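Long-range contact in single-stranded DNA-binding protein (Mycobacterium smegmatis, PDB 5GQO), which probably binds single-stranded DNA through an OB-fold domain that assembles with three further copies into a tetramer: residues 43-54 / 73-84. Sequence-based numbering, arbitrary orientation.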
loop_
_atom_site.group_PDB
_atom_site.type_symbol
_atom_site.label_atom_id
_atom_site.label_comp_id
_atom_site.label_asym_id
_atom_site.label_seq_id
_atom_site.Cartn_x
_atom_site.Cartn_y
_atom_site.Cartn_z
ATOM N N PHE B 43 16.833 25.551 2.214
ATOM C CA PHE B 43 16.796 25.855 3.663
ATOM C C PHE B 43 18.114 25.489 4.337
ATOM O O PHE B 43 18.305 24.340 4.714
ATOM C CB PHE B 43 15.634 25.123 4.334
ATOM C CG PHE B 43 14.307 25.441 3.730
ATOM C CD1 PHE B 43 13.742 26.690 3.920
ATOM C CD2 PHE B 43 13.630 24.499 2.951
ATOM C CE1 PHE B 43 12.515 27.015 3.353
ATOM C CE2 PHE B 43 12.401 24.806 2.389
ATOM C CZ PHE B 43 11.841 26.072 2.583
ATOM N N GLY B 44 19.016 26.472 4.479
ATOM C CA GLY B 44 20.418 26.176 4.698
ATOM C C GLY B 44 20.839 24.977 3.844
ATOM O O GLY B 44 20.774 25.008 2.612
ATOM N N ASP B 45 21.244 23.914 4.533
ATOM C CA ASP B 45 21.776 22.668 3.943
ATOM C C ASP B 45 20.814 21.971 2.985
ATOM O O ASP B 45 21.230 21.424 1.962
ATOM C CB ASP B 45 22.050 21.680 5.090
ATOM C CG ASP B 45 23.216 20.809 4.844
ATOM O OD1 ASP B 45 23.551 20.676 3.662
ATOM O OD2 ASP B 45 23.784 20.250 5.829
ATOM N N GLN B 46 19.528 22.024 3.345
ATOM C CA GLN B 46 18.488 21.143 2.815
ATOM C C GLN B 46 17.788 21.678 1.576
ATOM O O GLN B 46 17.655 22.869 1.395
ATOM C CB GLN B 46 17.404 20.917 3.868
ATOM C CG GLN B 46 17.498 19.614 4.622
ATOM C CD GLN B 46 16.717 18.556 3.877
ATOM O OE1 GLN B 46 17.064 18.170 2.742
ATOM N NE2 GLN B 46 15.634 18.105 4.487
ATOM N N GLU B 47 17.271 20.773 0.770
ATOM C CA GLU B 47 16.625 21.152 -0.479
ATOM C C GLU B 47 15.270 20.475 -0.592
ATOM O O GLU B 47 15.150 19.281 -0.306
ATOM C CB GLU B 47 17.494 20.681 -1.625
ATOM C CG GLU B 47 17.379 21.483 -2.927
ATOM C CD GLU B 47 18.302 20.919 -4.011
ATOM O OE1 GLU B 47 19.470 20.621 -3.680
ATOM O OE2 GLU B 47 17.865 20.716 -5.172
ATOM N N LEU B 48 14.279 21.233 -1.028
ATOM C CA LEU B 48 12.975 20.711 -1.309
ATOM C C LEU B 48 12.691 20.867 -2.799
ATOM O O LEU B 48 12.919 21.940 -3.367
ATOM C CB LEU B 48 11.907 21.495 -0.549
ATOM C CG LEU B 48 10.436 21.153 -0.892
ATOM C CD1 LEU B 48 10.144 19.707 -0.533
ATOM C CD2 LEU B 48 9.493 22.090 -0.176
ATOM N N TYR B 49 12.108 19.828 -3.389
ATOM C CA TYR B 49 11.626 19.889 -4.743
ATOM C C TYR B 49 10.259 19.303 -4.745
ATOM O O TYR B 49 10.039 18.159 -4.368
ATOM C CB TYR B 49 12.541 19.076 -5.601
ATOM C CG TYR B 49 12.474 19.380 -7.058
ATOM C CD1 TYR B 49 12.909 20.599 -7.546
ATOM C CD2 TYR B 49 12.038 18.420 -7.971
ATOM C CE1 TYR B 49 12.878 20.865 -8.902
ATOM C CE2 TYR B 49 12.007 18.669 -9.317
ATOM C CZ TYR B 49 12.425 19.896 -9.781
ATOM O OH TYR B 49 12.418 20.156 -11.125
ATOM N N LYS B 50 9.303 20.100 -5.157
ATOM C CA LYS B 50 7.955 19.724 -4.998
ATOM C C LYS B 50 7.130 20.004 -6.231
ATOM O O LYS B 50 7.412 20.912 -7.007
ATOM C CB LYS B 50 7.384 20.440 -3.802
ATOM C CG LYS B 50 7.303 21.930 -3.909
ATOM C CD LYS B 50 6.366 22.475 -2.849
ATOM C CE LYS B 50 4.921 22.538 -3.325
ATOM N NZ LYS B 50 3.974 22.992 -2.259
ATOM N N PHE B 51 6.080 19.223 -6.410
ATOM C CA PHE B 51 5.344 19.268 -7.652
ATOM C C PHE B 51 4.059 18.562 -7.469
ATOM O O PHE B 51 3.823 17.887 -6.459
ATOM C CB PHE B 51 6.198 18.636 -8.786
ATOM C CG PHE B 51 6.807 17.286 -8.452
ATOM C CD1 PHE B 51 6.107 16.154 -8.688
ATOM C CD2 PHE B 51 8.046 17.169 -7.900
ATOM C CE1 PHE B 51 6.616 14.891 -8.365
ATOM C CE2 PHE B 51 8.591 15.910 -7.601
ATOM C CZ PHE B 51 7.858 14.771 -7.811
ATOM N N ARG B 52 3.204 18.679 -8.466
ATOM C CA ARG B 52 1.868 18.109 -8.385
ATOM C C ARG B 52 1.792 16.871 -9.274
ATOM O O ARG B 52 2.389 16.846 -10.347
ATOM C CB ARG B 52 0.951 19.176 -8.906
ATOM C CG ARG B 52 -0.472 19.141 -8.410
ATOM C CD ARG B 52 -0.739 20.308 -7.512
ATOM N NE ARG B 52 -1.443 19.795 -6.360
ATOM C CZ ARG B 52 -2.721 19.447 -6.382
ATOM N NH1 ARG B 52 -3.289 18.978 -5.270
ATOM N NH2 ARG B 52 -3.435 19.585 -7.507
ATOM N N VAL B 53 1.096 15.834 -8.806
ATOM C CA VAL B 53 0.955 14.575 -9.553
ATOM C C VAL B 53 -0.523 14.242 -9.745
ATOM O O VAL B 53 -1.314 14.364 -8.808
ATOM C CB VAL B 53 1.646 13.369 -8.880
ATOM C CG1 VAL B 53 1.373 12.081 -9.676
ATOM C CG2 VAL B 53 3.137 13.589 -8.812
ATOM N N ALA B 54 -0.852 13.829 -10.971
ATOM C CA ALA B 54 -2.171 13.312 -11.324
ATOM C C ALA B 54 -2.037 11.846 -11.608
ATOM O O ALA B 54 -1.103 11.390 -12.303
ATOM C CB ALA B 54 -2.687 13.987 -12.554
ATOM N N TYR B 73 -5.230 13.858 -7.429
ATOM C CA TYR B 73 -4.242 14.936 -7.506
ATOM C C TYR B 73 -3.587 15.060 -6.145
ATOM O O TYR B 73 -4.293 15.127 -5.140
ATOM C CB TYR B 73 -4.930 16.256 -7.854
ATOM C CG TYR B 73 -5.617 16.178 -9.185
ATOM C CD1 TYR B 73 -4.884 16.284 -10.385
ATOM C CD2 TYR B 73 -6.991 15.954 -9.265
ATOM C CE1 TYR B 73 -5.501 16.162 -11.615
ATOM C CE2 TYR B 73 -7.620 15.838 -10.497
ATOM C CZ TYR B 73 -6.870 15.937 -11.669
ATOM O OH TYR B 73 -7.505 15.835 -12.880
ATOM N N VAL B 74 -2.257 15.052 -6.098
ATOM C CA VAL B 74 -1.526 15.261 -4.837
ATOM C C VAL B 74 -0.248 16.041 -5.032
ATOM O O VAL B 74 0.347 15.986 -6.068
ATOM C CB VAL B 74 -1.090 13.945 -4.126
ATOM C CG1 VAL B 74 -2.298 13.221 -3.554
ATOM C CG2 VAL B 74 -0.288 13.023 -5.019
ATOM N N THR B 75 0.176 16.742 -3.994
ATOM C CA THR B 75 1.437 17.459 -4.009
ATOM C C THR B 75 2.476 16.472 -3.468
ATOM O O THR B 75 2.224 15.816 -2.479
ATOM C CB THR B 75 1.310 18.718 -3.125
ATOM O OG1 THR B 75 0.318 19.581 -3.676
ATOM C CG2 THR B 75 2.615 19.458 -2.999
ATOM N N VAL B 76 3.616 16.368 -4.123
ATOM C CA VAL B 76 4.702 15.488 -3.703
ATOM C C VAL B 76 5.866 16.358 -3.264
ATOM O O VAL B 76 6.181 17.326 -3.942
ATOM C CB VAL B 76 5.191 14.633 -4.867
ATOM C CG1 VAL B 76 6.252 13.688 -4.398
ATOM C CG2 VAL B 76 4.037 13.861 -5.467
ATOM N N ASN B 77 6.520 15.998 -2.167
ATOM C CA ASN B 77 7.642 16.741 -1.663
ATOM C C ASN B 77 8.846 15.836 -1.645
ATOM O O ASN B 77 8.835 14.841 -0.961
ATOM C CB ASN B 77 7.411 17.157 -0.235
ATOM C CG ASN B 77 6.259 18.087 -0.066
ATOM O OD1 ASN B 77 6.043 18.995 -0.846
ATOM N ND2 ASN B 77 5.514 17.878 0.995
ATOM N N CYS B 78 9.909 16.205 -2.353
ATOM C CA CYS B 78 11.142 15.477 -2.285
ATOM C C CYS B 78 12.237 16.309 -1.589
ATOM O O CYS B 78 12.337 17.520 -1.765
ATOM C CB CYS B 78 11.574 15.150 -3.696
ATOM S SG CYS B 78 10.300 14.400 -4.694
ATOM N N TRP B 79 13.067 15.638 -0.816
ATOM C CA TRP B 79 14.066 16.275 0.012
ATOM C C TRP B 79 15.389 15.603 -0.249
ATOM O O TRP B 79 15.443 14.437 -0.628
ATOM C CB TRP B 79 13.732 16.082 1.517
ATOM C CG TRP B 79 12.483 16.762 1.989
ATOM C CD1 TRP B 79 11.245 16.218 2.108
ATOM C CD2 TRP B 79 12.366 18.114 2.419
ATOM N NE1 TRP B 79 10.348 17.166 2.549
ATOM C CE2 TRP B 79 11.024 18.340 2.748
ATOM C CE3 TRP B 79 13.274 19.167 2.558
ATOM C CZ2 TRP B 79 10.573 19.578 3.209
ATOM C CZ3 TRP B 79 12.819 20.406 2.997
ATOM C CH2 TRP B 79 11.492 20.593 3.332
ATOM N N GLY B 80 16.472 16.314 -0.010
ATOM C CA GLY B 80 17.781 15.660 0.033
ATOM C C GLY B 80 18.239 15.139 -1.307
ATOM O O GLY B 80 18.010 15.762 -2.371
ATOM N N ASN B 81 18.863 13.975 -1.263
ATOM C CA ASN B 81 19.254 13.306 -2.467
ATOM C C ASN B 81 18.080 13.041 -3.450
ATOM O O ASN B 81 18.286 13.012 -4.673
ATOM C CB ASN B 81 19.934 12.014 -2.069
ATOM C CG ASN B 81 21.339 12.252 -1.550
ATOM O OD1 ASN B 81 22.062 13.126 -2.039
ATOM N ND2 ASN B 81 21.738 11.478 -0.575
ATOM N N LEU B 82 16.874 12.846 -2.902
ATOM C CA LEU B 82 15.733 12.589 -3.711
ATOM C C LEU B 82 15.353 13.847 -4.456
ATOM O O LEU B 82 14.993 13.788 -5.622
ATOM C CB LEU B 82 14.558 12.060 -2.885
ATOM C CG LEU B 82 13.299 11.740 -3.689
ATOM C CD1 LEU B 82 13.581 10.693 -4.739
ATOM C CD2 LEU B 82 12.209 11.230 -2.754
ATOM N N ALA B 83 15.451 14.994 -3.810
ATOM C CA ALA B 83 15.208 16.263 -4.508
ATOM C C ALA B 83 16.190 16.449 -5.659
ATOM O O ALA B 83 15.832 16.953 -6.715
ATOM C CB ALA B 83 15.343 17.406 -3.541
ATOM N N ARG B 84 17.436 16.062 -5.431
ATOM C CA ARG B 84 18.470 16.182 -6.462
ATOM C C ARG B 84 18.234 15.271 -7.661
ATOM O O ARG B 84 18.175 15.751 -8.796
ATOM C CB ARG B 84 19.887 16.033 -5.874
ATOM C CG ARG B 84 20.385 17.369 -5.294
ATOM C CD ARG B 84 21.815 17.362 -4.756
ATOM N NE ARG B 84 21.946 16.622 -3.493
ATOM C CZ ARG B 84 21.476 17.041 -2.308
ATOM N NH1 ARG B 84 20.828 18.204 -2.173
ATOM N NH2 ARG B 84 21.666 16.282 -1.232
#
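R52 reaches across the strand pair to T75 and Y73, running over the backbone of 73-79. Its CB leaves the sheet on the face shared by L48, K50, T75, N77 and W79. R52 CG lies 4.0 Å from V74 O, and bends at chi2 (111°) and chi3 (-135°) of R52 turn the chain toward the neighbouring strand. CD passes T75 OG1; R52 NE then donates to T75 OG1 at 3.2 Å in a nearly straight bond (175°) within the guanidinium plane. CZ lies about equally near T75 OG1 and Y73 CB, NH1 lies near Y73 O and T75 OG1 without bonding to either, and R52 NH2 ends 3.7 Å from Y73 CB. One face of the guanidinium looks onto V74 N, offset toward the rim.

Beneath it, strands 46-54 and 73-79 pair antiparallel, with reciprocal bonds in the hydrogen-bonded pairs Y49–C78, F51–V76 and V53–V74. Towards the type II' turn F43–Q46, on the same face as R52, L48 CD1 makes a CH-pi contact over one face of the W79 indole, 3.9 Å from the centroid of the six-membered ring, while F43 approaches the indole edge.

The other face, carrying Y49, F51, V53, V74, V76 and C78, is buried. V76 CB sits over one face of the F51 ring, offset toward its rim, in a CH-pi contact; C78 SG lies obliquely 3.7 Å from F51 CE2, and V53 CG2 meets V76 CG2. Just past strand 73-79, G80 N donates to E47 O, and R84 NH1 forms a salt bridge with E47 OE1 (3.2 Å), approaching from above the carboxylate plane; E47 OE2 makes a salt bridge with R40 of strand 33-43.

With 33-43 bonded to the outer edge of 46-54 and 117-122 parallel to 73-79, this is the antiparallel strand pair leading into the helix of an OB-fold barrel, as in the single-strand binding protein family.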